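Local coordinates for protein MaoC-like dehydratase (PDB 3EXZ) that is probably a hydratase or dehydratase of the MaoC-like hot-dog family, whose relatives add or remove water at enoyl-thioester substrates, at residues A[79-90]-A[131-141]; A[63-73]-A[96-104]. One frame throughout, in Å; residues are numbered along the deposited sequence.

Contact 1 (A[79-90]-A[131-141]); sequences IIGAGTELSWPN and EVVQRSTAKVV
Thr-84 and Ser-136 meet through their hydroxyls, OG1 to OG, at 2.7 Å. Both oxygens lie anti to their own backbone N (chi1 -170° and -177°). Each therefore leans across the same face of the sheet toward the other strand. Either hydroxyl could be the donor. Ala-138 CB lies 3.6 Å from the same OG1 of Thr-84. On the same face Leu-86 lays CD1 against Ser-136 CB, 3.5 Å away, and also against the amide carbon of Gln-134. The Gln-134 chain is extended and runs beside Trp-88 in the same direction. Its amide plane is turned 68° from the indole and lies at the NE1 edge. Val-133 O reaches the same ring edge in plane, 3.3 Å from Trp-88 CD1. An alanine in place of Gln-134 would probably leave the indole edge and Leu-86 CD1 without their neighbour. On the opposite face Glu-85 and Thr-137 cross, and Arg-135 leads away to a salt bridge with Asp-124.

The backbones are antiparallel. Glu-85 pairs with Thr-137, and Ser-87 with Arg-135, through two bonds each. Where the chain turns a corner, Ala-82 N bonds Lys-139 O and Val-141 N bonds Ile-80 O, both at 3.0 Å. Beyond the strand, Asn-90 N bonds Val-132 O at 3.2 Å, and a water bridges Asn-90 O and Val-133 O. Pro-89 CG rests on Val-132 CG1. A classic beta bulge sets Val-133 and Gln-134 together opposite Thr-125. Strand 81-87 is outermost within the chain and pairs with a strand of the second subunit, giving the continuous sheet characteristic of hot-dog dimers.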
loop_
_atom_site.group_PDB
_atom_site.type_symbol
_atom_site.label_atom_id
_atom_site.label_comp_id
_atom_site.label_asym_id
_atom_site.label_seq_id
_atom_site.Cartn_x
_atom_site.Cartn_y
_atom_site.Cartn_z
ATOM N N ILE A 79 7.537 -1.444 13.237
ATOM C CA ILE A 79 7.619 -0.520 12.115
ATOM C C ILE A 79 6.346 0.304 12.079
ATOM O O ILE A 79 5.255 -0.221 11.870
ATOM C CB ILE A 79 7.828 -1.284 10.783
ATOM C CG1 ILE A 79 9.133 -2.102 10.857
ATOM C CG2 ILE A 79 7.878 -0.287 9.613
ATOM C CD1 ILE A 79 9.300 -3.102 9.732
ATOM N N ILE A 80 6.491 1.604 12.305
ATOM C CA ILE A 80 5.350 2.502 12.314
ATOM C C ILE A 80 5.526 3.520 11.200
ATOM O O ILE A 80 6.397 4.394 11.253
ATOM C CB ILE A 80 5.212 3.170 13.697
ATOM C CG1 ILE A 80 4.858 2.103 14.746
ATOM C CG2 ILE A 80 4.124 4.224 13.661
ATOM C CD1 ILE A 80 4.806 2.641 16.168
ATOM N N GLY A 81 4.683 3.384 10.185
ATOM C CA GLY A 81 4.767 4.255 9.034
ATOM C C GLY A 81 3.934 5.511 9.080
ATOM O O GLY A 81 2.767 5.473 9.476
ATOM N N ALA A 82 4.548 6.636 8.719
ATOM C CA ALA A 82 3.818 7.901 8.677
ATOM C C ALA A 82 3.292 8.028 7.233
ATOM O O ALA A 82 2.131 8.397 7.003
ATOM C CB ALA A 82 4.736 9.065 9.026
ATOM N N GLY A 83 4.154 7.711 6.267
ATOM C CA GLY A 83 3.772 7.765 4.868
ATOM C C GLY A 83 4.856 7.189 3.980
ATOM O O GLY A 83 5.981 6.949 4.427
ATOM N N THR A 84 4.534 6.997 2.708
ATOM C CA THR A 84 5.503 6.442 1.779
ATOM C C THR A 84 5.272 6.821 0.323
ATOM O O THR A 84 4.147 7.129 -0.082
ATOM C CB THR A 84 5.503 4.864 1.851
ATOM O OG1 THR A 84 6.610 4.340 1.109
ATOM C CG2 THR A 84 4.214 4.281 1.255
ATOM N N GLU A 85 6.362 6.828 -0.444
ATOM C CA GLU A 85 6.307 7.071 -1.888
ATOM C C GLU A 85 6.363 5.643 -2.452
ATOM O O GLU A 85 7.346 4.915 -2.262
ATOM C CB GLU A 85 7.510 7.872 -2.373
ATOM C CG GLU A 85 7.520 8.178 -3.876
ATOM C CD GLU A 85 7.844 6.974 -4.777
ATOM O OE1 GLU A 85 8.579 6.052 -4.347
ATOM O OE2 GLU A 85 7.365 6.964 -5.935
ATOM N N LEU A 86 5.321 5.265 -3.178
ATOM C CA LEU A 86 5.190 3.916 -3.688
ATOM C C LEU A 86 5.136 3.830 -5.198
ATOM O O LEU A 86 4.469 4.634 -5.842
ATOM C CB LEU A 86 3.904 3.323 -3.080
ATOM C CG LEU A 86 3.770 1.809 -2.882
ATOM C CD1 LEU A 86 5.039 1.237 -2.238
ATOM C CD2 LEU A 86 2.553 1.531 -2.008
ATOM N N SER A 87 5.865 2.877 -5.764
ATOM C CA SER A 87 5.806 2.662 -7.197
ATOM C C SER A 87 6.019 1.178 -7.499
ATOM O O SER A 87 6.664 0.461 -6.724
ATOM C CB SER A 87 6.840 3.515 -7.951
ATOM O OG SER A 87 8.157 3.205 -7.559
ATOM N N TRP A 88 5.437 0.709 -8.600
ATOM C CA TRP A 88 5.600 -0.679 -9.023
ATOM C C TRP A 88 6.131 -0.658 -10.461
ATOM O O TRP A 88 5.362 -0.590 -11.426
ATOM C CB TRP A 88 4.268 -1.439 -8.969
ATOM C CG TRP A 88 3.631 -1.403 -7.607
ATOM C CD1 TRP A 88 3.917 -2.208 -6.533
ATOM C CD2 TRP A 88 2.609 -0.506 -7.171
ATOM N NE1 TRP A 88 3.124 -1.870 -5.460
ATOM C CE2 TRP A 88 2.312 -0.825 -5.823
ATOM C CE3 TRP A 88 1.900 0.536 -7.792
ATOM C CZ2 TRP A 88 1.351 -0.133 -5.077
ATOM C CZ3 TRP A 88 0.940 1.234 -7.044
ATOM C CH2 TRP A 88 0.670 0.885 -5.706
ATOM N N PRO A 89 7.465 -0.706 -10.622
ATOM C CA PRO A 89 8.110 -0.685 -11.945
ATOM C C PRO A 89 7.803 -1.896 -12.824
ATOM O O PRO A 89 7.523 -1.745 -14.015
ATOM C CB PRO A 89 9.600 -0.598 -11.618
ATOM C CG PRO A 89 9.640 -0.019 -10.221
ATOM C CD PRO A 89 8.465 -0.665 -9.541
ATOM N N ASN A 90 7.892 -3.087 -12.244
ATOM C CA ASN A 90 7.602 -4.304 -12.983
ATOM C C ASN A 90 6.522 -5.107 -12.264
ATOM O O ASN A 90 6.407 -5.073 -11.036
ATOM C CB ASN A 90 8.858 -5.168 -13.166
ATOM C CG ASN A 90 9.981 -4.432 -13.888
ATOM O OD1 ASN A 90 10.733 -3.670 -13.281
ATOM N ND2 ASN A 90 10.085 -4.648 -15.197
ATOM N N GLU A 131 14.888 -7.624 -10.865
ATOM C CA GLU A 131 14.001 -6.516 -11.223
ATOM C C GLU A 131 13.213 -6.030 -10.001
ATOM O O GLU A 131 12.859 -6.809 -9.109
ATOM C CB GLU A 131 12.988 -6.944 -12.286
ATOM C CG GLU A 131 13.548 -7.804 -13.411
ATOM C CD GLU A 131 12.465 -8.298 -14.357
ATOM O OE1 GLU A 131 11.455 -8.853 -13.874
ATOM O OE2 GLU A 131 12.625 -8.140 -15.586
ATOM N N VAL A 132 12.919 -4.737 -9.984
ATOM C CA VAL A 132 12.170 -4.139 -8.895
ATOM C C VAL A 132 10.668 -4.201 -9.146
ATOM O O VAL A 132 10.169 -3.562 -10.084
ATOM C CB VAL A 132 12.571 -2.652 -8.707
ATOM C CG1 VAL A 132 11.850 -2.056 -7.509
ATOM C CG2 VAL A 132 14.078 -2.539 -8.539
ATOM N N VAL A 133 9.950 -4.984 -8.335
ATOM C CA VAL A 133 8.491 -5.056 -8.470
ATOM C C VAL A 133 7.807 -4.019 -7.562
ATOM O O VAL A 133 6.600 -3.791 -7.655
ATOM C CB VAL A 133 7.924 -6.475 -8.195
ATOM C CG1 VAL A 133 8.542 -7.454 -9.189
ATOM C CG2 VAL A 133 8.175 -6.908 -6.760
ATOM N N GLN A 134 8.581 -3.390 -6.684
ATOM C CA GLN A 134 8.043 -2.331 -5.841
ATOM C C GLN A 134 9.142 -1.553 -5.160
ATOM O O GLN A 134 10.143 -2.127 -4.727
ATOM C CB GLN A 134 7.107 -2.855 -4.737
ATOM C CG GLN A 134 6.455 -1.730 -3.917
ATOM C CD GLN A 134 5.590 -2.221 -2.762
ATOM O OE1 GLN A 134 6.011 -2.211 -1.595
ATOM N NE2 GLN A 134 4.375 -2.661 -3.083
ATOM N N ARG A 135 8.978 -0.235 -5.122
ATOM C CA ARG A 135 9.897 0.601 -4.374
ATOM C C ARG A 135 9.005 1.417 -3.446
ATOM O O ARG A 135 8.021 2.036 -3.871
ATOM C CB ARG A 135 10.728 1.536 -5.245
ATOM C CG ARG A 135 11.344 2.674 -4.442
ATOM C CD ARG A 135 12.380 3.412 -5.270
ATOM N NE ARG A 135 13.547 2.574 -5.527
ATOM C CZ ARG A 135 14.675 3.018 -6.072
ATOM N NH1 ARG A 135 14.792 4.298 -6.411
ATOM N NH2 ARG A 135 15.689 2.183 -6.275
ATOM N N SER A 136 9.346 1.377 -2.164
ATOM C CA SER A 136 8.622 2.095 -1.140
ATOM C C SER A 136 9.633 2.943 -0.366
ATOM O O SER A 136 10.468 2.409 0.363
ATOM C CB SER A 136 7.919 1.094 -0.214
ATOM O OG SER A 136 7.145 1.745 0.775
ATOM N N THR A 137 9.594 4.261 -0.570
ATOM C CA THR A 137 10.472 5.186 0.157
ATOM C C THR A 137 9.565 5.649 1.301
ATOM O O THR A 137 8.750 6.562 1.159
ATOM C CB THR A 137 10.905 6.358 -0.727
ATOM O OG1 THR A 137 11.572 5.836 -1.882
ATOM C CG2 THR A 137 11.865 7.275 0.030
ATOM N N ALA A 138 9.716 5.002 2.446
ATOM C CA ALA A 138 8.888 5.270 3.611
ATOM C C ALA A 138 9.533 6.080 4.715
ATOM O O ALA A 138 10.750 6.068 4.872
ATOM C CB ALA A 138 8.403 3.910 4.203
ATOM N N LYS A 139 8.710 6.804 5.464
ATOM C CA LYS A 139 9.207 7.541 6.617
ATOM C C LYS A 139 8.662 6.756 7.820
ATOM O O LYS A 139 7.448 6.620 8.006
ATOM C CB LYS A 139 8.696 8.977 6.631
ATOM C CG LYS A 139 9.289 9.832 5.522
ATOM C CD LYS A 139 8.588 11.177 5.436
ATOM C CE LYS A 139 9.325 12.126 4.496
ATOM N NZ LYS A 139 10.791 12.178 4.792
ATOM N N VAL A 140 9.577 6.236 8.629
ATOM C CA VAL A 140 9.232 5.432 9.790
ATOM C C VAL A 140 9.599 6.192 11.062
ATOM O O VAL A 140 10.547 6.981 11.068
ATOM C CB VAL A 140 9.982 4.062 9.701
ATOM C CG1 VAL A 140 9.617 3.166 10.860
ATOM C CG2 VAL A 140 9.634 3.382 8.388
ATOM N N VAL A 141 8.825 5.977 12.121
ATOM C CA VAL A 141 9.076 6.634 13.398
ATOM C C VAL A 141 9.884 5.679 14.267
ATOM O O VAL A 141 9.403 4.610 14.654
ATOM C CB VAL A 141 7.765 6.985 14.141
ATOM C CG1 VAL A 141 8.074 7.909 15.311
ATOM C CG2 VAL A 141 6.779 7.635 13.183
HETATM O O HOH W 1 4.705 -5.191 -9.151
#

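Contact 2 (A[63-73]-A[96-104]); sequences ITMRLLVTSGL and DELHVETTV
Val-100 has the largest share of the contact, meeting the helix with both methyls. CG2, anti to the carbonyl carbon, reaches Leu-67 CD1 at 3.6 Å and lies near Thr-64 CG2. CG1, anti to the backbone N (chi1 -170°), meets Leu-68 CD1 at 3.7 Å. The Leu-68 and Val-100 side chains cross at about a right angle. Further toward the start of the strand, Ile-63 CG2 touches Leu-98 CD1 more loosely, at 4.3 Å. Leu-68 CD1 also lies 3.6 Å from Thr-102 OG1. Gly-72 brings the backbone close to Val-100. A side chain there would point toward the strand and be crowded by Leu-68 CD1.

The polar link is made by water. One water lies between Gly-72 O and Thr-102 OG1 and hydrogen-bonds both. That hydroxyl has a second partner in Ser-123. Thr-64 OG1 turns to Thr-125 and to Thr-60 O, while its methyl faces Val-100.

Within the helix, Leu-67 O accepts from Ser-71 N, Gly-72 N and Ser-71 OG, where a wider pi-type turn ends it. On the far side of the strand, His-99 NE2 donates to Glu-101 OE2 at 3.1 Å. The bond is nearly straight (173°) and lies in the imidazole plane, but meets the carboxylate from above its plane.

The axes of helix segment 63-72 and strand segment 97-104 pass 8.4 Å apart at 62°. This is the hot-dog fold, a helix wrapped by a curved antiparallel sheet.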
loop_
_atom_site.group_PDB
_atom_site.type_symbol
_atom_site.label_atom_id
_atom_site.label_comp_id
_atom_site.label_asym_id
_atom_site.label_seq_id
_atom_site.Cartn_x
_atom_site.Cartn_y
_atom_site.Cartn_z
ATOM N N ILE A 63 2.894 -8.166 1.126
ATOM C CA ILE A 63 3.976 -9.161 1.226
ATOM C C ILE A 63 5.268 -8.423 1.625
ATOM O O ILE A 63 6.079 -8.933 2.408
ATOM C CB ILE A 63 4.190 -9.869 -0.137
ATOM C CG1 ILE A 63 3.038 -10.832 -0.394
ATOM C CG2 ILE A 63 5.521 -10.612 -0.167
ATOM C CD1 ILE A 63 3.045 -11.427 -1.795
ATOM N N THR A 64 5.463 -7.220 1.091
ATOM C CA THR A 64 6.653 -6.448 1.431
ATOM C C THR A 64 6.645 -6.122 2.921
ATOM O O THR A 64 7.669 -6.258 3.587
ATOM C CB THR A 64 6.740 -5.147 0.608
ATOM O OG1 THR A 64 7.028 -5.480 -0.758
ATOM C CG2 THR A 64 7.847 -4.232 1.145
HETATM N N MSE A 65 5.494 -5.717 3.461
HETATM C CA MSE A 65 5.434 -5.397 4.885
HETATM C C MSE A 65 5.738 -6.635 5.734
HETATM O O MSE A 65 6.489 -6.547 6.703
HETATM C CB MSE A 65 4.070 -4.820 5.272
HETATM C CG MSE A 65 4.030 -4.358 6.723
HETATM SE SE MSE A 65 5.384 -3.002 7.100
HETATM C CE MSE A 65 6.746 -4.060 7.963
ATOM N N ARG A 66 5.159 -7.782 5.375
ATOM C CA ARG A 66 5.420 -9.027 6.103
ATOM C C ARG A 66 6.929 -9.325 6.130
ATOM O O ARG A 66 7.484 -9.614 7.183
ATOM C CB ARG A 66 4.678 -10.203 5.453
ATOM C CG ARG A 66 5.116 -11.576 5.976
ATOM C CD ARG A 66 4.308 -12.701 5.326
ATOM N NE ARG A 66 4.583 -14.024 5.894
ATOM C CZ ARG A 66 5.622 -14.797 5.576
ATOM N NH1 ARG A 66 6.521 -14.385 4.688
ATOM N NH2 ARG A 66 5.758 -15.992 6.146
ATOM N N LEU A 67 7.590 -9.260 4.978
ATOM C CA LEU A 67 9.030 -9.506 4.917
ATOM C C LEU A 67 9.805 -8.501 5.758
ATOM O O LEU A 67 10.797 -8.847 6.405
ATOM C CB LEU A 67 9.530 -9.413 3.477
ATOM C CG LEU A 67 8.961 -10.474 2.531
ATOM C CD1 LEU A 67 9.517 -10.276 1.120
ATOM C CD2 LEU A 67 9.304 -11.857 3.075
ATOM N N LEU A 68 9.368 -7.249 5.722
ATOM C CA LEU A 68 10.013 -6.197 6.487
ATOM C C LEU A 68 9.869 -6.483 7.980
ATOM O O LEU A 68 10.840 -6.411 8.745
ATOM C CB LEU A 68 9.368 -4.840 6.152
ATOM C CG LEU A 68 10.189 -3.754 5.411
ATOM C CD1 LEU A 68 11.074 -4.372 4.339
ATOM C CD2 LEU A 68 9.250 -2.706 4.813
ATOM N N VAL A 69 8.656 -6.827 8.390
ATOM C CA VAL A 69 8.387 -7.077 9.790
ATOM C C VAL A 69 9.103 -8.296 10.329
ATOM O O VAL A 69 9.703 -8.238 11.408
ATOM C CB VAL A 69 6.850 -7.210 10.042
ATOM C CG1 VAL A 69 6.581 -7.866 11.388
ATOM C CG2 VAL A 69 6.199 -5.835 10.006
ATOM N N THR A 70 9.083 -9.386 9.567
ATOM C CA THR A 70 9.694 -10.612 10.039
ATOM C C THR A 70 11.191 -10.764 9.809
ATOM O O THR A 70 11.853 -11.488 10.549
ATOM C CB THR A 70 8.910 -11.856 9.508
ATOM O OG1 THR A 70 8.891 -11.855 8.076
ATOM C CG2 THR A 70 7.464 -11.833 10.036
ATOM N N SER A 71 11.748 -10.062 8.832
ATOM C CA SER A 71 13.183 -10.179 8.597
ATOM C C SER A 71 13.904 -8.974 8.003
ATOM O O SER A 71 15.050 -8.702 8.364
ATOM C CB SER A 71 13.467 -11.393 7.697
ATOM O OG SER A 71 12.697 -11.362 6.497
ATOM N N GLY A 72 13.227 -8.241 7.125
ATOM C CA GLY A 72 13.858 -7.126 6.441
ATOM C C GLY A 72 14.260 -5.861 7.175
ATOM O O GLY A 72 15.296 -5.282 6.862
ATOM N N LEU A 73 13.442 -5.411 8.122
ATOM C CA LEU A 73 13.731 -4.225 8.910
ATOM C C LEU A 73 13.524 -4.675 10.353
ATOM O O LEU A 73 12.398 -4.740 10.879
ATOM C CB LEU A 73 12.786 -3.059 8.536
ATOM C CG LEU A 73 13.412 -1.660 8.369
ATOM C CD1 LEU A 73 12.310 -0.620 8.486
ATOM C CD2 LEU A 73 14.482 -1.400 9.422
ATOM N N ASP A 96 7.280 -16.085 -8.804
ATOM C CA ASP A 96 8.349 -15.157 -8.452
ATOM C C ASP A 96 8.869 -15.285 -7.027
ATOM O O ASP A 96 8.089 -15.475 -6.099
ATOM C CB ASP A 96 7.883 -13.701 -8.689
ATOM C CG ASP A 96 8.022 -13.243 -10.147
ATOM O OD1 ASP A 96 8.386 -14.064 -11.017
ATOM O OD2 ASP A 96 7.758 -12.046 -10.418
ATOM N N GLU A 97 10.190 -15.231 -6.866
ATOM C CA GLU A 97 10.780 -15.252 -5.532
ATOM C C GLU A 97 11.092 -13.801 -5.175
ATOM O O GLU A 97 11.924 -13.152 -5.817
ATOM C CB GLU A 97 12.082 -16.045 -5.482
ATOM C CG GLU A 97 11.890 -17.546 -5.496
ATOM C CD GLU A 97 11.737 -18.145 -4.110
ATOM O OE1 GLU A 97 12.553 -17.798 -3.233
ATOM O OE2 GLU A 97 10.811 -18.964 -3.902
ATOM N N LEU A 98 10.419 -13.290 -4.153
ATOM C CA LEU A 98 10.641 -11.927 -3.721
ATOM C C LEU A 98 11.417 -11.838 -2.411
ATOM O O LEU A 98 11.292 -12.694 -1.522
ATOM C CB LEU A 98 9.302 -11.197 -3.501
ATOM C CG LEU A 98 8.247 -11.267 -4.616
ATOM C CD1 LEU A 98 7.019 -10.447 -4.237
ATOM C CD2 LEU A 98 8.852 -10.763 -5.924
ATOM N N HIS A 99 12.243 -10.805 -2.320
ATOM C CA HIS A 99 12.944 -10.492 -1.091
ATOM C C HIS A 99 13.073 -8.970 -1.110
ATOM O O HIS A 99 12.994 -8.341 -2.173
ATOM C CB HIS A 99 14.312 -11.157 -0.984
ATOM C CG HIS A 99 15.346 -10.533 -1.846
ATOM N ND1 HIS A 99 15.374 -10.704 -3.211
ATOM C CD2 HIS A 99 16.364 -9.696 -1.545
ATOM C CE1 HIS A 99 16.368 -9.997 -3.716
ATOM N NE2 HIS A 99 16.984 -9.374 -2.725
ATOM N N VAL A 100 13.251 -8.363 0.055
ATOM C CA VAL A 100 13.353 -6.918 0.102
ATOM C C VAL A 100 14.717 -6.421 0.539
ATOM O O VAL A 100 15.325 -6.980 1.458
ATOM C CB VAL A 100 12.296 -6.318 1.057
ATOM C CG1 VAL A 100 12.262 -4.787 0.909
ATOM C CG2 VAL A 100 10.925 -6.927 0.770
ATOM N N GLU A 101 15.209 -5.397 -0.162
ATOM C CA GLU A 101 16.482 -4.751 0.178
ATOM C C GLU A 101 16.192 -3.303 0.642
ATOM O O GLU A 101 15.776 -2.450 -0.147
ATOM C CB GLU A 101 17.437 -4.753 -1.021
ATOM C CG GLU A 101 18.153 -6.084 -1.197
ATOM C CD GLU A 101 18.987 -6.150 -2.466
ATOM O OE1 GLU A 101 19.331 -5.073 -3.011
ATOM O OE2 GLU A 101 19.296 -7.281 -2.917
ATOM N N THR A 102 16.423 -3.024 1.922
ATOM C CA THR A 102 16.134 -1.702 2.475
ATOM C C THR A 102 17.369 -0.863 2.795
ATOM O O THR A 102 18.344 -1.367 3.348
ATOM C CB THR A 102 15.245 -1.845 3.757
ATOM O OG1 THR A 102 14.103 -2.661 3.457
ATOM C CG2 THR A 102 14.747 -0.476 4.244
ATOM N N THR A 103 17.322 0.414 2.423
ATOM C CA THR A 103 18.432 1.332 2.684
ATOM C C THR A 103 17.950 2.560 3.456
ATOM O O THR A 103 16.916 3.138 3.118
ATOM C CB THR A 103 19.084 1.858 1.367
ATOM O OG1 THR A 103 19.489 0.755 0.548
ATOM C CG2 THR A 103 20.313 2.739 1.676
ATOM N N VAL A 104 18.683 2.932 4.508
ATOM C CA VAL A 104 18.372 4.132 5.293
ATOM C C VAL A 104 18.960 5.309 4.482
ATOM O O VAL A 104 20.170 5.372 4.233
ATOM C CB VAL A 104 19.032 4.093 6.688
ATOM C CG1 VAL A 104 18.635 5.338 7.484
ATOM C CG2 VAL A 104 18.600 2.829 7.425
HETATM O O HOH W 2 14.820 -5.072 3.802
#

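Overall arrangement
Both contacts involve the same antiparallel sheet. Contact 1 joins two neighbouring strands, 81-87 and 132-143. Contact 2 sets helix 57-72 against strand 97-109, with strand 116-126 between it and 132-143. Contact 2 is wholly buried and mostly apolar, with a water as its polar link. Contact 1 is only partly buried and rests on backbone hydrogen bonds; one of its faces carries charged and hydroxyl side chains. Gln-134 of contact 1 packs on Thr-64 of the helix, while Thr-84 and Leu-86 meet the second subunit. Separately, Ile-79 CD1 packs on Leu-73 CB at 3.7 Å. Both touch the second subunit, contact 1 through sheet pairing and contact 2 through side-chain packing from the helix.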